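Local coordinates for protein cryptochrome DASH, chloroplastic/mitochondrial (Arabidopsis thaliana, PDB 2VTB) that repairs cyclobutane pyrimidine dimers in single-stranded DNA as an FAD- and methenyltetrahydrofolate-binding photolyase, and may also act as a photoreceptor, at residues T177-D182 with A204-R209. Numbering follows the deposited sequence.
Sequences TMYHKD and AKCSIR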
# COMPACT_ATOMS: atom_id res chain seq x y z
N THR B 177 6.91 -10.87 10.71
CA THR B 177 5.65 -11.38 11.28
C THR B 177 5.58 -12.90 11.48
O THR B 177 6.28 -13.67 10.83
CB THR B 177 4.44 -10.93 10.42
OG1 THR B 177 4.59 -11.41 9.08
CG2 THR B 177 4.35 -9.42 10.40
N MET B 178 4.70 -13.33 12.39
CA MET B 178 4.48 -14.76 12.63
C MET B 178 3.66 -15.40 11.51
O MET B 178 4.01 -16.46 11.00
CB MET B 178 3.79 -14.99 13.98
CG MET B 178 3.91 -16.44 14.45
SD MET B 178 3.63 -16.64 16.22
CE MET B 178 1.90 -16.16 16.31
N TYR B 179 2.57 -14.75 11.13
CA TYR B 179 1.82 -15.12 9.93
C TYR B 179 2.34 -14.28 8.74
O TYR B 179 2.50 -13.07 8.84
CB TYR B 179 0.32 -14.93 10.14
CG TYR B 179 -0.30 -15.93 11.11
CD1 TYR B 179 -0.48 -15.62 12.46
CD2 TYR B 179 -0.70 -17.19 10.67
CE1 TYR B 179 -1.04 -16.54 13.35
CE2 TYR B 179 -1.27 -18.12 11.55
CZ TYR B 179 -1.43 -17.78 12.89
OH TYR B 179 -1.99 -18.70 13.76
N HIS B 180 2.64 -14.94 7.63
CA HIS B 180 3.23 -14.28 6.46
C HIS B 180 2.15 -13.51 5.70
O HIS B 180 1.04 -13.99 5.51
CB HIS B 180 3.87 -15.33 5.55
CG HIS B 180 4.86 -14.77 4.57
ND1 HIS B 180 4.49 -14.09 3.44
CD2 HIS B 180 6.22 -14.82 4.55
CE1 HIS B 180 5.57 -13.73 2.76
NE2 HIS B 180 6.63 -14.16 3.42
N LYS B 181 2.49 -12.29 5.27
CA LYS B 181 1.58 -11.46 4.48
C LYS B 181 0.93 -12.20 3.30
O LYS B 181 -0.27 -12.07 3.07
CB LYS B 181 2.32 -10.24 3.93
CG LYS B 181 1.39 -9.18 3.35
CD LYS B 181 2.09 -7.83 3.16
CE LYS B 181 2.75 -7.72 1.81
NZ LYS B 181 1.73 -7.50 0.74
N ASP B 182 1.75 -12.95 2.57
CA ASP B 182 1.30 -13.69 1.39
C ASP B 182 0.33 -14.84 1.70
O ASP B 182 -0.33 -15.35 0.79
CB ASP B 182 2.49 -14.29 0.63
CG ASP B 182 3.41 -13.24 0.03
OD1 ASP B 182 3.05 -12.04 0.03
OD2 ASP B 182 4.50 -13.63 -0.43
N ALA B 204 -7.85 -19.86 12.06
CA ALA B 204 -8.68 -20.82 11.35
C ALA B 204 -8.12 -21.16 9.96
O ALA B 204 -8.10 -22.33 9.58
CB ALA B 204 -10.11 -20.31 11.25
N LYS B 205 -7.63 -20.15 9.23
CA LYS B 205 -7.31 -20.30 7.80
C LYS B 205 -5.82 -20.30 7.42
O LYS B 205 -5.49 -20.57 6.26
CB LYS B 205 -8.02 -19.20 7.01
CG LYS B 205 -9.55 -19.27 7.08
CD LYS B 205 -10.20 -18.10 6.34
CE LYS B 205 -11.72 -18.23 6.33
NZ LYS B 205 -12.36 -17.13 5.53
N CYS B 206 -4.92 -20.02 8.36
CA CYS B 206 -3.49 -19.94 8.04
C CYS B 206 -2.65 -20.91 8.84
O CYS B 206 -2.99 -21.26 9.98
CB CYS B 206 -2.95 -18.53 8.31
SG CYS B 206 -3.84 -17.24 7.48
N SER B 207 -1.53 -21.32 8.25
CA SER B 207 -0.49 -22.05 8.94
C SER B 207 0.67 -21.10 9.23
O SER B 207 0.93 -20.18 8.45
CB SER B 207 0.02 -23.22 8.09
OG SER B 207 -1.01 -24.14 7.82
N ILE B 208 1.35 -21.32 10.35
CA ILE B 208 2.59 -20.61 10.64
C ILE B 208 3.70 -21.40 9.95
O ILE B 208 3.79 -22.62 10.11
CB ILE B 208 2.84 -20.48 12.16
CG1 ILE B 208 1.71 -19.67 12.81
CG2 ILE B 208 4.19 -19.84 12.44
CD1 ILE B 208 1.69 -19.71 14.33
N ARG B 209 4.53 -20.72 9.17
CA ARG B 209 5.59 -21.40 8.43
C ARG B 209 6.67 -21.87 9.40
O ARG B 209 6.87 -21.25 10.45
CB ARG B 209 6.20 -20.48 7.38
CG ARG B 209 5.26 -20.07 6.26
CD ARG B 209 5.94 -19.10 5.32
NE ARG B 209 5.05 -18.71 4.22
CZ ARG B 209 5.43 -18.01 3.15
NH1 ARG B 209 6.69 -17.62 2.99
NH2 ARG B 209 4.54 -17.72 2.22
O HOH W 1 4.19 -17.84 8.75
O HOH W 2 -2.60 -21.06 12.73
O HOH W 3 1.93 -17.90 7.34
O HOH W 4 5.58 -15.97 -0.06
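Y179 and I208 bring the two backbones closest, their CA atoms 5.6 Å apart, where the end-to-end directions of 178-182 and 206-209, the tail of helix 195-205, differ by 109°. No direct hydrogen bond joins the two segments; waters do instead, one linking M178 O to R209 N, another H180 N to S207 O. The Y179 ring takes I208 CG1 over one face, 3.9 Å from the ring centroid, a CH-pi contact that suits a branched aliphatic chain. C206 CB meets Y179 CD2 at 3.5 Å, and the phenol OH reaches C206 O through a third water. M178, flexible and unbranched, lays its CG 4.0 Å from I208 CD1 and touches helix 300-313. The H180 side chain swings opposite its backbone N (chi1 -161°), turning a ring face to the extended R209, whose guanidinium stacks on it, planes 14° apart and centres 3.8 Å. H180 ND1 accepts D182 N in its ring plane at 3.1 Å, limiting ring rotation. D183 forms a salt bridge with R209 NE, and a water ties R209 NH2 to D182 OD2. An accepting ND1 is consistent with a neutral imidazole, which would probably ease stacking against the cation. Within the photolyase family region, this junction combines apolar cover, water bridges and a guanidinium-imidazole stack.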